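Local coordinates for putative cytosine/guanine deaminase (Unidentified, PDB 2PAJ), which deaminates 2-amino-4-hydroxypteridines such as isoxanthopterin, hydrolysing them with the aid of a zinc ion to 2,4-dihydroxypteridines and ammonium, at residues I333-A338 against E342-I347; M352-Q357 against P434-G439. All blocks are in the same frame, centred on the assembly; numbering follows the deposited sequence.

Contact 1. Residues I333-A338 against E342-I347. With ZN (zinc ion), chain B.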
ATOM      1  N   ILE A 333       0.185   5.381   4.851  1.00 48.66           N
ATOM      2  CA  ILE A 333      -1.172   5.410   4.351  1.00 49.46           C
ATOM      3  C   ILE A 333      -1.583   4.143   3.608  1.00 49.72           C
ATOM      4  O   ILE A 333      -0.792   3.519   2.909  1.00 49.01           O
ATOM      5  CB  ILE A 333      -1.371   6.659   3.458  1.00 49.74           C
ATOM      6  CG1 ILE A 333      -1.149   7.906   4.304  1.00 48.90           C
ATOM      7  CG2 ILE A 333      -2.774   6.695   2.878  1.00 48.17           C
ATOM      8  CD1 ILE A 333      -1.406   9.178   3.584  1.00 50.49           C
ATOM      9  N   GLY A 334      -2.833   3.756   3.801  1.00 49.88           N
ATOM     10  CA  GLY A 334      -3.348   2.588   3.134  1.00 49.93           C
ATOM     11  C   GLY A 334      -4.818   2.812   2.870  1.00 50.63           C
ATOM     12  O   GLY A 334      -5.421   3.720   3.412  1.00 49.32           O
ATOM     13  N   VAL A 335      -5.378   1.974   2.022  1.00 53.10           N
ATOM     14  CA  VAL A 335      -6.789   2.010   1.655  1.00 56.85           C
ATOM     15  C   VAL A 335      -7.087   0.524   1.705  1.00 60.03           C
ATOM     16  O   VAL A 335      -6.482  -0.225   0.939  1.00 64.95           O
ATOM     17  CB  VAL A 335      -6.960   2.538   0.194  1.00 56.16           C
ATOM     18  CG1 VAL A 335      -5.685   3.184  -0.247  1.00 55.87           C
ATOM     19  CG2 VAL A 335      -7.322   1.412  -0.788  1.00 56.87           C
ATOM     20  N   ASP A 336      -7.966   0.049   2.579  1.00 59.11           N
ATOM     21  CA  ASP A 336      -8.155  -1.399   2.576  1.00 59.52           C
ATOM     22  C   ASP A 336      -9.458  -1.968   2.064  1.00 59.42           C
ATOM     23  O   ASP A 336     -10.528  -1.513   2.431  1.00 63.34           O
ATOM     24  CB  ASP A 336      -7.853  -1.994   3.957  1.00 60.78           C
ATOM     25  CG  ASP A 336      -8.895  -1.647   5.017  1.00 60.98           C
ATOM     26  OD1 ASP A 336      -9.366  -2.588   5.701  1.00 63.31           O
ATOM     27  OD2 ASP A 336      -9.228  -0.461   5.192  1.00 59.91           O
ATOM     28  N   GLY A 337      -9.365  -2.972   1.204  1.00 58.39           N
ATOM     29  CA  GLY A 337     -10.561  -3.616   0.668  1.00 56.43           C
ATOM     30  C   GLY A 337     -11.775  -2.773   0.324  1.00 54.36           C
ATOM     31  O   GLY A 337     -12.365  -2.121   1.181  1.00 53.34           O
ATOM     32  N   ALA A 338     -12.155  -2.814  -0.947  1.00 52.72           N
ATOM     33  CA  ALA A 338     -13.301  -2.073  -1.450  1.00 52.48           C
ATOM     34  C   ALA A 338     -14.584  -2.385  -0.670  1.00 52.57           C
ATOM     35  O   ALA A 338     -15.620  -1.747  -0.864  1.00 53.27           O
ATOM     36  CB  ALA A 338     -13.501  -2.386  -2.938  1.00 51.39           C
ATOM     37  N   GLU A 342     -15.028   2.025  -0.904  1.00 48.22           N
ATOM     38  CA  GLU A 342     -15.419   2.000  -2.313  1.00 48.76           C
ATOM     39  C   GLU A 342     -14.453   2.771  -3.209  1.00 49.67           C
ATOM     40  O   GLU A 342     -14.419   2.551  -4.417  1.00 49.67           O
ATOM     41  CB  GLU A 342     -16.824   2.595  -2.506  1.00 47.88           C
ATOM     42  CG  GLU A 342     -18.005   1.832  -1.886  1.00 50.00           C
ATOM     43  CD  GLU A 342     -18.027   1.843  -0.353  1.00 52.76           C
ATOM     44  OE1 GLU A 342     -17.551   2.814   0.273  1.00 53.21           O
ATOM     45  OE2 GLU A 342     -18.547   0.872   0.233  1.00 55.03           O
ATOM     46  N   ALA A 343     -13.686   3.681  -2.618  1.00 49.87           N
ATOM     47  CA  ALA A 343     -12.724   4.483  -3.367  1.00 51.31           C
ATOM     48  C   ALA A 343     -11.317   4.035  -2.988  1.00 52.57           C
ATOM     49  O   ALA A 343     -10.543   4.781  -2.388  1.00 51.84           O
ATOM     50  CB  ALA A 343     -12.919   5.958  -3.043  1.00 52.77           C
ATOM     51  N   ALA A 344     -10.996   2.800  -3.360  1.00 53.65           N
ATOM     52  CA  ALA A 344      -9.713   2.195  -3.037  1.00 53.61           C
ATOM     53  C   ALA A 344      -8.538   2.579  -3.943  1.00 53.99           C
ATOM     54  O   ALA A 344      -7.996   1.745  -4.673  1.00 54.43           O
ATOM     55  CB  ALA A 344      -9.872   0.679  -2.992  1.00 52.28           C
ATOM     56  N   ASP A 345      -8.158   3.851  -3.897  1.00 53.03           N
ATOM     57  CA  ASP A 345      -7.025   4.348  -4.667  1.00 51.75           C
ATOM     58  C   ASP A 345      -6.317   5.346  -3.768  1.00 49.81           C
ATOM     59  O   ASP A 345      -6.946   5.986  -2.924  1.00 47.07           O
ATOM     60  CB  ASP A 345      -7.477   4.978  -5.998  1.00 54.10           C
ATOM     61  CG  ASP A 345      -8.425   6.153  -5.818  1.00 55.89           C
ATOM     62  OD1 ASP A 345      -7.945   7.308  -5.770  1.00 55.66           O
ATOM     63  OD2 ASP A 345      -9.653   5.920  -5.729  1.00 57.49           O
ATOM     64  N   MET A 346      -5.004   5.448  -3.928  1.00 48.34           N
ATOM     65  CA  MET A 346      -4.217   6.327  -3.085  1.00 47.95           C
ATOM     66  C   MET A 346      -4.516   7.812  -3.200  1.00 48.38           C
ATOM     67  O   MET A 346      -4.200   8.576  -2.294  1.00 49.66           O
ATOM     68  CB  MET A 346      -2.720   6.059  -3.293  1.00 45.57           C
ATOM     69  CG  MET A 346      -2.170   4.861  -2.499  1.00 43.48           C
ATOM     70  SD  MET A 346      -2.401   4.958  -0.697  1.00 42.10           S
ATOM     71  CE  MET A 346      -1.243   6.186  -0.266  1.00 43.42           C
ATOM     72  N   ILE A 347      -5.134   8.238  -4.291  1.00 48.25           N
ATOM     73  CA  ILE A 347      -5.450   9.651  -4.415  1.00 48.89           C
ATOM     74  C   ILE A 347      -6.680  10.018  -3.577  1.00 49.66           C
ATOM     75  O   ILE A 347      -6.656  11.003  -2.837  1.00 49.26           O
ATOM     76  CB  ILE A 347      -5.605  10.032  -5.896  1.00 48.24           C
ATOM     77  CG1 ILE A 347      -4.214  10.324  -6.463  1.00 47.39           C
ATOM     78  CG2 ILE A 347      -6.506  11.236  -6.061  1.00 46.06           C
ATOM     79  CD1 ILE A 347      -4.123  10.249  -7.948  1.00 51.01           C
TER
HETATM   80 ZN    ZN B 493      -8.208  -3.860   6.796  1.00 46.93          ZN

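Contact 2. Residues M352-Q357 against P434-G439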
ATOM      1  N   MET A 352      -8.608  12.514   1.450  1.00 46.29           N
ATOM      2  CA  MET A 352      -9.368  12.406   2.682  1.00 47.71           C
ATOM      3  C   MET A 352      -8.463  12.635   3.890  1.00 46.91           C
ATOM      4  O   MET A 352      -8.881  13.215   4.894  1.00 46.33           O
ATOM      5  CB  MET A 352     -10.017  11.019   2.762  1.00 49.68           C
ATOM      6  CG  MET A 352     -10.915  10.794   3.980  1.00 51.52           C
ATOM      7  SD  MET A 352     -12.450  11.733   3.978  1.00 54.25           S
ATOM      8  CE  MET A 352     -12.089  12.989   5.180  1.00 56.11           C
ATOM      9  N   THR A 353      -7.221  12.172   3.783  1.00 45.53           N
ATOM     10  CA  THR A 353      -6.242  12.317   4.849  1.00 46.22           C
ATOM     11  C   THR A 353      -5.960  13.791   5.092  1.00 47.28           C
ATOM     12  O   THR A 353      -5.985  14.264   6.228  1.00 47.52           O
ATOM     13  CB  THR A 353      -4.934  11.627   4.470  1.00 44.65           C
ATOM     14  OG1 THR A 353      -5.215  10.308   4.010  1.00 44.73           O
ATOM     15  CG2 THR A 353      -4.010  11.544   5.665  1.00 44.91           C
ATOM     16  N   TRP A 354      -5.687  14.511   4.012  1.00 48.55           N
ATOM     17  CA  TRP A 354      -5.406  15.932   4.106  1.00 50.22           C
ATOM     18  C   TRP A 354      -6.584  16.724   4.665  1.00 50.24           C
ATOM     19  O   TRP A 354      -6.409  17.551   5.558  1.00 50.45           O
ATOM     20  CB  TRP A 354      -5.024  16.480   2.736  1.00 53.59           C
ATOM     21  CG  TRP A 354      -4.708  17.945   2.735  1.00 57.04           C
ATOM     22  CD1 TRP A 354      -3.695  18.582   3.409  1.00 58.25           C
ATOM     23  CD2 TRP A 354      -5.404  18.957   2.007  1.00 57.74           C
ATOM     24  NE1 TRP A 354      -3.726  19.927   3.141  1.00 57.86           N
ATOM     25  CE2 TRP A 354      -4.761  20.187   2.286  1.00 58.24           C
ATOM     26  CE3 TRP A 354      -6.513  18.944   1.153  1.00 59.00           C
ATOM     27  CZ2 TRP A 354      -5.184  21.400   1.730  1.00 59.02           C
ATOM     28  CZ3 TRP A 354      -6.937  20.140   0.605  1.00 61.67           C
ATOM     29  CH2 TRP A 354      -6.269  21.364   0.898  1.00 60.21           C
ATOM     30  N   LEU A 355      -7.781  16.476   4.140  1.00 50.58           N
ATOM     31  CA  LEU A 355      -8.971  17.186   4.607  1.00 52.59           C
ATOM     32  C   LEU A 355      -9.212  16.984   6.086  1.00 54.82           C
ATOM     33  O   LEU A 355      -9.517  17.931   6.805  1.00 54.46           O
ATOM     34  CB  LEU A 355     -10.212  16.753   3.828  1.00 51.74           C
ATOM     35  CG  LEU A 355     -10.327  17.257   2.383  1.00 52.50           C
ATOM     36  CD1 LEU A 355     -11.637  16.788   1.779  1.00 50.70           C
ATOM     37  CD2 LEU A 355     -10.261  18.770   2.356  1.00 49.51           C
ATOM     38  N   ALA A 356      -9.081  15.744   6.538  1.00 58.03           N
ATOM     39  CA  ALA A 356      -9.275  15.421   7.943  1.00 59.82           C
ATOM     40  C   ALA A 356      -8.220  16.109   8.807  1.00 62.29           C
ATOM     41  O   ALA A 356      -8.487  16.469   9.954  1.00 63.56           O
ATOM     42  CB  ALA A 356      -9.213  13.938   8.134  1.00 59.36           C
ATOM     43  N   GLN A 357      -7.020  16.295   8.261  1.00 65.24           N
ATOM     44  CA  GLN A 357      -5.950  16.961   9.000  1.00 68.87           C
ATOM     45  C   GLN A 357      -6.150  18.486   9.012  1.00 71.32           C
ATOM     46  O   GLN A 357      -5.566  19.198   9.840  1.00 72.57           O
ATOM     47  CB  GLN A 357      -4.580  16.615   8.398  1.00 69.30           C
ATOM     48  CG  GLN A 357      -4.225  15.129   8.469  1.00 70.68           C
ATOM     49  CD  GLN A 357      -4.661  14.465   9.781  1.00 71.72           C
ATOM     50  OE1 GLN A 357      -4.346  14.949  10.871  1.00 70.07           O
ATOM     51  NE2 GLN A 357      -5.387  13.345   9.672  1.00 72.62           N
ATOM     52  N   PRO A 434      -2.829  17.224  -6.995  1.00 49.68           N
ATOM     53  CA  PRO A 434      -3.037  15.782  -6.823  1.00 48.18           C
ATOM     54  C   PRO A 434      -3.636  15.374  -5.477  1.00 47.31           C
ATOM     55  O   PRO A 434      -4.321  14.362  -5.380  1.00 49.28           O
ATOM     56  CB  PRO A 434      -1.636  15.213  -7.024  1.00 47.91           C
ATOM     57  CG  PRO A 434      -1.045  16.146  -8.020  1.00 47.71           C
ATOM     58  CD  PRO A 434      -1.476  17.500  -7.511  1.00 49.23           C
ATOM     59  N   VAL A 435      -3.377  16.169  -4.446  1.00 45.43           N
ATOM     60  CA  VAL A 435      -3.871  15.886  -3.102  1.00 42.85           C
ATOM     61  C   VAL A 435      -5.076  16.707  -2.674  1.00 44.70           C
ATOM     62  O   VAL A 435      -5.910  16.236  -1.902  1.00 45.48           O
ATOM     63  CB  VAL A 435      -2.787  16.155  -2.072  1.00 40.93           C
ATOM     64  CG1 VAL A 435      -3.356  16.030  -0.675  1.00 36.62           C
ATOM     65  CG2 VAL A 435      -1.622  15.233  -2.304  1.00 40.48           C
ATOM     66  N   ALA A 436      -5.161  17.937  -3.178  1.00 44.89           N
ATOM     67  CA  ALA A 436      -6.233  18.841  -2.791  1.00 43.95           C
ATOM     68  C   ALA A 436      -7.413  19.001  -3.750  1.00 44.03           C
ATOM     69  O   ALA A 436      -8.513  19.323  -3.314  1.00 45.53           O
ATOM     70  CB  ALA A 436      -5.635  20.205  -2.473  1.00 41.36           C
ATOM     71  N   SER A 437      -7.204  18.756  -5.039  1.00 43.74           N
ATOM     72  CA  SER A 437      -8.263  18.945  -6.033  1.00 44.58           C
ATOM     73  C   SER A 437      -9.350  17.886  -6.143  1.00 44.29           C
ATOM     74  O   SER A 437     -10.363  18.106  -6.798  1.00 42.65           O
ATOM     75  CB  SER A 437      -7.635  19.134  -7.410  1.00 46.20           C
ATOM     76  OG  SER A 437      -6.669  20.167  -7.389  1.00 48.22           O
ATOM     77  N   GLY A 438      -9.141  16.736  -5.513  1.00 45.29           N
ATOM     78  CA  GLY A 438     -10.115  15.669  -5.616  1.00 44.39           C
ATOM     79  C   GLY A 438      -9.987  15.051  -6.989  1.00 43.02           C
ATOM     80  O   GLY A 438      -8.980  15.241  -7.655  1.00 41.85           O
ATOM     81  N   GLY A 439     -11.004  14.321  -7.422  1.00 44.48           N
ATOM     82  CA  GLY A 439     -10.952  13.691  -8.732  1.00 46.56           C
ATOM     83  C   GLY A 439      -9.831  12.680  -8.876  1.00 48.71           C
ATOM     84  O   GLY A 439      -9.672  11.783  -8.051  1.00 51.59           O
TER

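Contact 1. Residues I333-A338 against E342-I347
V335 lays its two methyl groups over the returning chain at A344 and M346. V335 CG2 rests on A344, 3.4 Å from A344 CB, while V335 CG1 meets M346 SD at 3.8 Å. Beside it, I333 offers CG2 to the end of the methionine: I333 CG2 to M346 CE is 3.5 Å. CG2 stands anti to the backbone N of I333, and the methionine chain, bent at chi2 (-57°) and chi3 (-72°), folds its thioether back to meet it. A flexible, unbranched methionine suits this place because it can bend so that SD and CE lie along the beta-branched V335 and I333. A344, at the centre of an inverse gamma turn, has a side chain small enough for the backbones to come close, with CA atoms of V335 and A344 5.5 Å apart. Next along, D345 N-caps helix 346-359: OD1 takes a weak, bent bond from I347 N, and OD2 is bonded to S348 OG.

D336 OD1 binds the zinc at 2.0 Å; H76, H78 and H248 also bind it, and H285, also of the zinc site, makes a weak hydrogen bond to D336 OD1. S310 OG holds OD2. This aspartate follows the barrel's last strand. Apolar V335 thus faces I333, A344 and M346 chemistry, D336 the metal, on backbone also held by N74 and H77.

Contact 2. Residues M352-Q357 against P434-G439
Helix 346-359, which follows the metal-bearing loop of the amidohydrolase barrel, meets the short helix 433-436 largely through W354; H351 on the same helix adds a weak hydrogen bond between its NE2 and A436 O. The six-membered part of the W354 indole reaches A436, with W354 CZ3 3.3 Å from A436 CB and CH2 3.6 Å from the same methyl. The ring meets that methyl obliquely. W354 also uses the root of its side chain: its CB lies 3.8 Å from V435 CG1, and its CG is a little farther from the same methyl. With CG anti to the backbone N (chi1 -180°), the indole extends away from its own helix far enough to reach the second one.

In this (beta/alpha)8-type fold the two helices are far apart in sequence, and the CA atoms of W354 and V435, the nearest pair, are still 7.4 Å apart. A broad aromatic side chain suits such a separation, whereas alanine keeps the facing helix slim where the ring passes. V435 is buried and also packs on Y69 of strand 67-73, a setting that fits a compact branched hydrocarbon. Further partners of the indole are I383 and R358, the latter in a cation-pi interaction. Past the alanine the chain leaves helical geometry at G438, whose positive phi (75°) glycine adopts readily.

How the contacts relate
Helix 346-359 ties the two contacts together: its first turn supplies M346 to contact 1, and its later part supplies W354 to contact 2. The centres are about 13 Å apart, and the groups touch between them. I347 CG2 packs 3.8 Å from G439 O and 3.9 Å from P434 O, bringing the start of the helix against the segment that W354 meets farther along; I333 CD1 lies 4.0 Å from T353 OG1. Only contact 1 reaches the active site, through D336 on the zinc, with A338 near Q81, a probable substrate-binding residue. Contact 2 lies farther from the chain centre, about 17 Å against 9 Å between centres, and away from the zinc and substrate-binding residues.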